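Local structure of probable ABC transporter phosphite binding protein PhnD1 (5LQ8) at residues P3-V8 against E37-P42; G9-Q14 against V61-L66; D85-F90 against V204-V209. The protein binds inorganic phosphite strongly, and methylphosphonate and phosphate only very weakly, probably as the solute-binding component of an ABC transporter. All blocks are in the same frame, centred on the assembly; numbering follows the deposited sequence. Where two conformers were deposited one is given.

Contact 1. Residues P3-V8 against E37-P42; sequences PKVLKV and EVKYIP
V5-V8 and E37-Y40 run side by side as parallel strands, their axes 4.6 Å apart at the closest and inclined by 26°. Four backbone bonds join them in the alternating pattern of a parallel ladder: L6 N to E37 O and K39 N to L6 O, then V8 N to K39 O and finally I41 N to V8 O. The last of these, 2.9 Å from I41 N to V8 O, is nearly straight at 171°.

The two faces of this pair differ in character. On one, V38 stands between L6 and V8: its CG1 presses on V8 CG2 at 3.6 Å, while its CG2 lies alongside L6, 4.2 Å from L6 CB, the two side chains pointing the same way. With CG1 of V38 anti to the backbone N (chi1 -174°), each of its methyls serves a different neighbour. Y40 follows on the same face. On the other face the K39 chain, extended beyond CG, passes across V5 at about a right angle, and V5 CG1 rests against K39 CD at 3.7 Å, an apolar contact made by a charged residue's methylene chain. K7 folds back, its NZ 3.2 Å from V5 O and also bonded to the carbonyl of N2.

Together the strands open and close a beta-alpha-beta unit whose crossover is helix 16-34. That helix packs on the V38 face, with S27 touching V8 and V38, L19 and N24 touching Y40, and Q16 bonded to Y40 OH. E37-Y40 is an edge strand of its sheet within this chain, and strand 60-63 flanks strand 5-10 on its other side.

Contact 2. Residues G9-Q14 against V61-L66; sequences GAIPDQ and VWFGGL. With GB (methylphosphonic acid ester group), chain B.
G9-A10 and V61-F63 are the ends of adjacent parallel strands 5-10 and 60-63 in a sheet ordered 2-1-3-n-4, the topology of type II periplasmic binding proteins, and their C-terminal ends open onto the ligand. Two backbone bonds carry the pairing, W62 N to G9 O and I11 N to W62 O, each 3.0 Å long. Carbonyl G9 O also receives the CA-H of V61, at 3.2 Å from V61 CA.

Apolar contacts accompany this ladder. A10 CB and W62 CB lie 4.0 Å apart on one face. I11 brings both its branches to the other segment: CG2 approaches F63 CD1 obliquely at 3.9 Å, and CD1 comes within 3.6 Å of G64 N. CG1 of I11 sits between its backbone N and carbonyl carbon (chi1 52°), and the chain beyond runs toward G64 and the bound group.

Ligand contacts follow from these positions. As modelled, C1 of the bound methylphosphonate group lies near I11 CD1 and G64 CA, a tight fit whose details are doubtful. Having no side chain, G64 lets the group settle against its backbone; it is also the N-cap of helix 65-74, whose amino end could favour an anion. Y46, S126, T127, S128 and H158 supply further hydrogen bonds to the ligand.

Polar contact between the side chains runs through one water. Lying in the plane of the indole, at its edge, it accepts a hydrogen bond from W62 NE1 at 3.0 Å and donates one to D13 OD2 at 2.8 Å.

Contact 3. Residues D85-F90 against V204-V209; sequences DIDKEF and VDYHWV. With GB (methylphosphonic acid ester group), chain B.
F90, D205 and Y206 meet beside the methylphosphonate group. D205 OD2 is 2.5 Å from the ligand oxygen O2, a separation at which an acid group probably holds a proton. Y206 presents one face of its ring to the ligand carbon C1, though the modelled separation is too short to be trusted.

F90 supports both residues. The rim of Y206 is directed at the face of the F90 ring in an offset edge-to-face pair, with centroids 5.5 Å apart and planes at 62°; the nearest atoms are F90 CZ and Y206 CE2, at 3.7 Å. The D205 carboxylate stands almost perpendicular to the same ring and over its face, its OD2 3.5 Å from F90 CD2. CG of D205 is anti to the backbone N (chi1 -161°), which turns the acid toward the ligand, and G65 N grips its other oxygen, OD1.

Farther out, D87 holds the backbone at D205, and more weakly at Y206. Its carbonyl takes the N-H of D205 on an in-plane lone pair, D205 N to D87 O being 2.9 Å. Its carboxylate gives Y206 N a weak bond through OD1 at 3.2 Å, while OD2 forms a salt bridge with R84, whose cation also rests on the Y206 ring. Within 204-209, H207 ND1 donates to D205 O at 3.1 Å, in the carbonyl plane.

Residues 85-90 and 204-206 belong to connections between the two sheets of the protein. The first lie in the loop from strand 79-83 of one sheet to strand 92-97 of the other, while 204-206 lead from strand 194-199 back to strand 207-210, which is inserted antiparallel between strands 60-63 and 79-83. Their pairing is consistent with the hinge of a two-lobed binding protein.

Overall arrangement
From the N terminus, strand 5-10 serves contact 1 first and contact 2 next. Contact 1 closes a loop of 28 residues, mostly helix 16-34, and contact 2 one of 46; because 37-42 precedes 61-66, the two loops cross. Contact 3 follows in series, bringing the chain together again after 113 residues that include most of the second sheet. All three reach the first sheet, contact 1 at its edge and contact 2 nearer the ligand, while contact 3 joins two of the connections that run between this sheet and the other. Contacts 2 and 3 are linked by the probable bond D13 OD2 to Y206 OH; contact 1 meets contact 3 where V8 packs on W208.

Contact 1. Residues P3-V8 against E37-P42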
# COMPACT_ATOMS: atom_id res chain seq x y z
N PRO A 3 18.08 19.20 7.15
CA PRO A 3 17.52 18.82 8.44
C PRO A 3 16.34 19.64 8.93
O PRO A 3 15.60 19.13 9.77
CB PRO A 3 18.69 19.02 9.40
CG PRO A 3 19.84 19.45 8.57
CD PRO A 3 19.29 20.00 7.32
N LYS A 4 16.19 20.86 8.45
CA LYS A 4 15.06 21.72 8.83
C LYS A 4 13.78 21.44 8.04
O LYS A 4 12.73 21.96 8.39
CB LYS A 4 15.41 23.22 8.74
CG LYS A 4 16.09 23.66 7.45
CD LYS A 4 16.21 25.18 7.40
CE LYS A 4 17.61 25.69 7.69
NZ LYS A 4 17.93 26.94 6.93
N VAL A 5 13.89 20.62 7.01
CA VAL A 5 12.74 20.22 6.19
C VAL A 5 12.21 18.83 6.60
O VAL A 5 12.96 17.85 6.62
CB VAL A 5 13.12 20.12 4.72
CG1 VAL A 5 11.90 19.75 3.88
CG2 VAL A 5 13.76 21.42 4.25
N LEU A 6 10.93 18.75 6.93
CA LEU A 6 10.27 17.47 7.17
C LEU A 6 9.93 16.86 5.81
O LEU A 6 9.17 17.42 5.03
CB LEU A 6 9.02 17.63 8.02
CG LEU A 6 8.26 16.35 8.44
CD1 LEU A 6 9.04 15.67 9.56
CD2 LEU A 6 6.87 16.64 8.94
N LYS A 7 10.54 15.72 5.55
CA LYS A 7 10.42 15.04 4.27
C LYS A 7 9.41 13.89 4.32
O LYS A 7 9.58 12.92 5.08
CB LYS A 7 11.78 14.57 3.81
CG LYS A 7 12.79 15.73 3.71
CD LYS A 7 14.19 15.22 3.43
CE LYS A 7 15.26 16.20 3.89
NZ LYS A 7 15.40 16.21 5.37
N VAL A 8 8.36 14.03 3.52
CA VAL A 8 7.26 13.09 3.38
C VAL A 8 7.53 12.17 2.21
O VAL A 8 7.90 12.60 1.15
CB VAL A 8 5.90 13.81 3.25
CG1 VAL A 8 4.78 12.82 2.90
CG2 VAL A 8 5.59 14.57 4.55
N GLU A 37 8.69 23.64 7.34
CA GLU A 37 8.72 23.28 5.93
C GLU A 37 8.58 21.78 5.81
O GLU A 37 9.30 21.00 6.47
CB GLU A 37 10.06 23.63 5.24
CG GLU A 37 10.10 24.95 4.50
CD GLU A 37 11.34 25.05 3.63
OE1 GLU A 37 12.45 25.14 4.17
OE2 GLU A 37 11.20 25.02 2.39
N VAL A 38 7.70 21.42 4.89
CA VAL A 38 7.33 20.03 4.60
C VAL A 38 7.34 19.84 3.08
O VAL A 38 6.73 20.61 2.33
CB VAL A 38 5.95 19.65 5.16
CG1 VAL A 38 5.66 18.15 4.95
CG2 VAL A 38 5.87 19.98 6.65
N LYS A 39 8.06 18.82 2.63
CA LYS A 39 8.16 18.51 1.20
C LYS A 39 7.91 17.02 0.93
O LYS A 39 8.51 16.17 1.59
CB LYS A 39 9.58 18.81 0.71
CG LYS A 39 9.96 20.27 0.77
CD LYS A 39 11.40 20.48 0.31
CE LYS A 39 11.76 21.96 0.33
NZ LYS A 39 13.19 22.17 -0.07
N TYR A 40 7.03 16.72 -0.03
CA TYR A 40 6.84 15.36 -0.56
C TYR A 40 7.96 15.04 -1.54
O TYR A 40 8.17 15.78 -2.51
CB TYR A 40 5.46 15.19 -1.20
CG TYR A 40 5.31 13.91 -2.03
CD1 TYR A 40 5.61 12.67 -1.49
CD2 TYR A 40 4.91 13.95 -3.36
CE1 TYR A 40 5.50 11.53 -2.22
CE2 TYR A 40 4.79 12.79 -4.10
CZ TYR A 40 5.09 11.56 -3.52
OH TYR A 40 5.00 10.41 -4.25
N ILE A 41 8.67 13.94 -1.29
CA ILE A 41 9.83 13.46 -2.08
C ILE A 41 9.48 12.12 -2.71
O ILE A 41 9.56 11.09 -2.05
CB ILE A 41 11.12 13.26 -1.25
CG1 ILE A 41 11.48 14.48 -0.39
CG2 ILE A 41 12.31 12.89 -2.17
CD1 ILE A 41 11.63 15.76 -1.15
N PRO A 42 9.12 12.08 -4.00
CA PRO A 42 8.76 10.83 -4.65
C PRO A 42 9.93 9.86 -4.78
O PRO A 42 11.08 10.27 -4.74
CB PRO A 42 8.22 11.28 -6.03
CG PRO A 42 7.95 12.73 -5.90
CD PRO A 42 8.94 13.23 -4.92

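Contact 2. Residues G9-Q14 against V61-L66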
# COMPACT_ATOMS: atom_id res chain seq x y z
N GLY A 9 7.39 10.87 2.45
CA GLY A 9 7.51 9.86 1.39
C GLY A 9 6.31 8.93 1.41
O GLY A 9 5.45 8.99 2.31
N ALA A 10 6.23 8.09 0.40
CA ALA A 10 5.16 7.15 0.23
C ALA A 10 5.54 6.03 -0.73
O ALA A 10 6.24 6.25 -1.76
CB ALA A 10 3.92 7.84 -0.24
N ILE A 11 5.10 4.82 -0.44
CA ILE A 11 5.25 3.75 -1.41
C ILE A 11 4.48 4.13 -2.68
O ILE A 11 3.38 4.67 -2.61
CB ILE A 11 4.81 2.37 -0.90
CG1 ILE A 11 3.39 2.40 -0.32
CG2 ILE A 11 5.87 1.87 0.08
CD1 ILE A 11 2.76 1.07 -0.41
N PRO A 12 5.07 3.85 -3.85
CA PRO A 12 4.39 4.24 -5.11
C PRO A 12 3.41 3.15 -5.56
O PRO A 12 3.65 2.38 -6.50
CB PRO A 12 5.56 4.40 -6.07
CG PRO A 12 6.58 3.44 -5.60
CD PRO A 12 6.48 3.48 -4.08
N ASP A 13 2.29 3.10 -4.84
CA ASP A 13 1.28 2.05 -5.02
C ASP A 13 0.23 2.32 -6.08
O ASP A 13 -0.60 1.44 -6.39
CB ASP A 13 0.61 1.79 -3.65
CG ASP A 13 -0.31 2.92 -3.17
OD1 ASP A 13 -0.09 4.09 -3.52
OD2 ASP A 13 -1.25 2.66 -2.41
N GLN A 14 0.27 3.54 -6.57
CA GLN A 14 -0.67 4.09 -7.53
C GLN A 14 0.14 4.95 -8.50
O GLN A 14 1.29 5.24 -8.25
CB GLN A 14 -1.75 4.94 -6.83
CG GLN A 14 -2.74 4.07 -6.10
CD GLN A 14 -3.73 4.92 -5.35
OE1 GLN A 14 -3.46 5.30 -4.22
NE2 GLN A 14 -4.84 5.19 -5.95
N VAL A 61 6.61 8.53 6.34
CA VAL A 61 6.33 7.78 5.11
C VAL A 61 5.07 6.96 5.27
O VAL A 61 4.87 6.31 6.30
CB VAL A 61 7.54 6.87 4.67
CG1 VAL A 61 7.22 5.95 3.48
CG2 VAL A 61 8.84 7.68 4.42
N TRP A 62 4.24 7.02 4.23
CA TRP A 62 3.04 6.19 4.05
C TRP A 62 3.46 4.87 3.43
O TRP A 62 3.83 4.77 2.25
CB TRP A 62 2.06 6.91 3.16
CG TRP A 62 0.76 6.26 2.91
CD1 TRP A 62 0.27 5.83 1.69
CD2 TRP A 62 -0.28 5.97 3.86
NE1 TRP A 62 -0.99 5.33 1.82
CE2 TRP A 62 -1.35 5.40 3.14
CE3 TRP A 62 -0.39 6.10 5.25
CZ2 TRP A 62 -2.54 4.98 3.78
CZ3 TRP A 62 -1.57 5.71 5.86
CH2 TRP A 62 -2.62 5.16 5.11
N PHE A 63 3.52 3.86 4.29
CA PHE A 63 4.02 2.54 3.97
C PHE A 63 2.87 1.54 3.87
O PHE A 63 1.76 1.73 4.46
CB PHE A 63 4.99 1.99 5.04
CG PHE A 63 6.40 2.40 4.89
CD1 PHE A 63 7.13 2.01 3.77
CD2 PHE A 63 7.02 3.18 5.88
CE1 PHE A 63 8.50 2.41 3.66
CE2 PHE A 63 8.34 3.59 5.75
CZ PHE A 63 9.09 3.21 4.63
N GLY A 64 3.11 0.47 3.14
CA GLY A 64 2.29 -0.71 3.24
C GLY A 64 2.69 -1.54 4.43
O GLY A 64 3.62 -1.22 5.14
N GLY A 65 1.92 -2.58 4.69
CA GLY A 65 2.25 -3.46 5.81
C GLY A 65 3.66 -4.02 5.75
O GLY A 65 4.44 -3.85 6.69
N LEU A 66 3.96 -4.71 4.67
CA LEU A 66 5.25 -5.36 4.46
C LEU A 66 6.39 -4.35 4.42
O LEU A 66 7.43 -4.50 5.09
CB LEU A 66 5.27 -6.26 3.22
CG LEU A 66 6.62 -6.94 2.91
CD1 LEU A 66 7.18 -7.80 4.04
CD2 LEU A 66 6.47 -7.77 1.65
P1 GB B . 0.66 -2.46 -0.22
O1 GB B . 1.85 -3.04 0.54
O2 GB B . -0.64 -3.25 0.09
C1 GB B . 0.47 -0.91 0.48
O3 GB B . 0.94 -2.34 -1.72
O HOH W 1 -2.52 4.45 -0.62

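Contact 3. Residues D85-F90 against V204-V209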
# COMPACT_ATOMS: atom_id res chain seq x y z
N ASP A 85 -9.16 3.30 9.16
CA ASP A 85 -10.01 2.20 9.67
C ASP A 85 -9.89 0.94 8.83
O ASP A 85 -9.68 -0.15 9.37
CB ASP A 85 -11.47 2.64 9.72
CG ASP A 85 -11.72 3.64 10.80
OD1 ASP A 85 -11.59 3.26 12.00
OD2 ASP A 85 -12.00 4.82 10.44
N ILE A 86 -9.97 1.12 7.52
CA ILE A 86 -9.83 0.02 6.53
C ILE A 86 -8.51 -0.77 6.60
O ILE A 86 -8.48 -1.95 6.28
CB ILE A 86 -10.10 0.51 5.10
CG1 ILE A 86 -10.41 -0.69 4.19
CG2 ILE A 86 -8.98 1.43 4.59
CD1 ILE A 86 -11.06 -0.28 2.89
N ASP A 87 -7.46 -0.12 7.06
CA ASP A 87 -6.16 -0.79 7.19
C ASP A 87 -6.10 -1.83 8.29
O ASP A 87 -5.19 -2.64 8.29
CB ASP A 87 -5.06 0.23 7.37
CG ASP A 87 -4.91 1.12 6.18
OD1 ASP A 87 -4.80 0.57 5.07
OD2 ASP A 87 -4.90 2.36 6.38
N LYS A 88 -7.07 -1.82 9.20
CA LYS A 88 -7.21 -2.89 10.18
C LYS A 88 -7.86 -4.14 9.61
O LYS A 88 -7.71 -5.22 10.19
CB LYS A 88 -8.04 -2.44 11.38
CG LYS A 88 -7.48 -1.31 12.18
CD LYS A 88 -8.07 -1.37 13.59
CE LYS A 88 -8.27 -0.02 14.22
NZ LYS A 88 -8.84 -0.16 15.58
N GLU A 89 -8.62 -3.98 8.52
CA GLU A 89 -9.39 -5.06 7.90
C GLU A 89 -9.26 -5.03 6.38
O GLU A 89 -10.25 -5.03 5.64
CB GLU A 89 -10.88 -4.95 8.33
CG GLU A 89 -11.53 -3.59 8.05
CD GLU A 89 -12.91 -3.40 8.69
OE1 GLU A 89 -13.48 -4.35 9.27
OE2 GLU A 89 -13.48 -2.29 8.60
N PHE A 90 -8.02 -4.96 5.92
CA PHE A 90 -7.74 -4.75 4.50
C PHE A 90 -7.87 -6.06 3.70
O PHE A 90 -7.63 -7.14 4.22
CB PHE A 90 -6.31 -4.18 4.32
CG PHE A 90 -6.20 -3.23 3.16
CD1 PHE A 90 -6.66 -1.92 3.28
CD2 PHE A 90 -5.68 -3.64 1.95
CE1 PHE A 90 -6.63 -1.05 2.23
CE2 PHE A 90 -5.60 -2.75 0.90
CZ PHE A 90 -6.10 -1.46 1.03
N VAL A 204 -3.90 -6.69 8.01
CA VAL A 204 -3.55 -5.27 8.26
C VAL A 204 -2.67 -4.76 7.12
O VAL A 204 -1.84 -5.51 6.56
CB VAL A 204 -2.77 -5.09 9.59
CG1 VAL A 204 -1.39 -5.70 9.56
CG2 VAL A 204 -2.67 -3.62 9.99
N ASP A 205 -2.78 -3.48 6.82
CA ASP A 205 -1.93 -2.94 5.72
C ASP A 205 -1.28 -1.58 5.98
O ASP A 205 -0.25 -1.46 6.71
CB ASP A 205 -2.70 -3.03 4.39
CG ASP A 205 -1.77 -2.95 3.16
OD1 ASP A 205 -0.58 -2.64 3.35
OD2 ASP A 205 -2.22 -3.21 2.03
N TYR A 206 -1.85 -0.53 5.39
CA TYR A 206 -1.14 0.75 5.31
C TYR A 206 -0.95 1.40 6.69
O TYR A 206 -1.79 1.29 7.57
CB TYR A 206 -1.81 1.75 4.40
CG TYR A 206 -1.81 1.38 2.94
CD1 TYR A 206 -1.00 2.06 2.05
CD2 TYR A 206 -2.69 0.43 2.42
CE1 TYR A 206 -1.02 1.75 0.71
CE2 TYR A 206 -2.72 0.12 1.07
CZ TYR A 206 -1.88 0.80 0.21
OH TYR A 206 -1.84 0.52 -1.13
N HIS A 207 0.17 2.10 6.83
CA HIS A 207 0.44 2.92 7.98
C HIS A 207 1.51 3.93 7.76
O HIS A 207 2.41 3.75 6.94
CB HIS A 207 0.77 2.10 9.21
CG HIS A 207 1.93 1.19 9.06
ND1 HIS A 207 1.92 0.09 8.22
CD2 HIS A 207 3.13 1.17 9.69
CE1 HIS A 207 3.07 -0.55 8.33
NE2 HIS A 207 3.82 0.08 9.21
N TRP A 208 1.40 5.02 8.51
CA TRP A 208 2.42 6.04 8.59
C TRP A 208 3.47 5.66 9.59
O TRP A 208 3.17 5.22 10.69
CB TRP A 208 1.82 7.39 9.04
CG TRP A 208 0.98 8.14 8.08
CD1 TRP A 208 -0.36 8.25 8.09
CD2 TRP A 208 1.45 8.92 6.97
NE1 TRP A 208 -0.77 9.06 7.07
CE2 TRP A 208 0.34 9.48 6.36
CE3 TRP A 208 2.71 9.17 6.43
CZ2 TRP A 208 0.44 10.29 5.25
CZ3 TRP A 208 2.81 10.02 5.31
CH2 TRP A 208 1.69 10.53 4.74
N VAL A 209 4.71 5.86 9.19
CA VAL A 209 5.87 5.63 10.03
C VAL A 209 6.74 6.89 10.06
O VAL A 209 7.06 7.47 9.01
CB VAL A 209 6.71 4.47 9.50
CG1 VAL A 209 7.91 4.21 10.42
CG2 VAL A 209 5.89 3.20 9.27
P1 GB B . 0.66 -2.46 -0.22
O1 GB B . 1.85 -3.04 0.54
O2 GB B . -0.64 -3.25 0.09
C1 GB B . 0.47 -0.91 0.48
O3 GB B . 0.94 -2.34 -1.72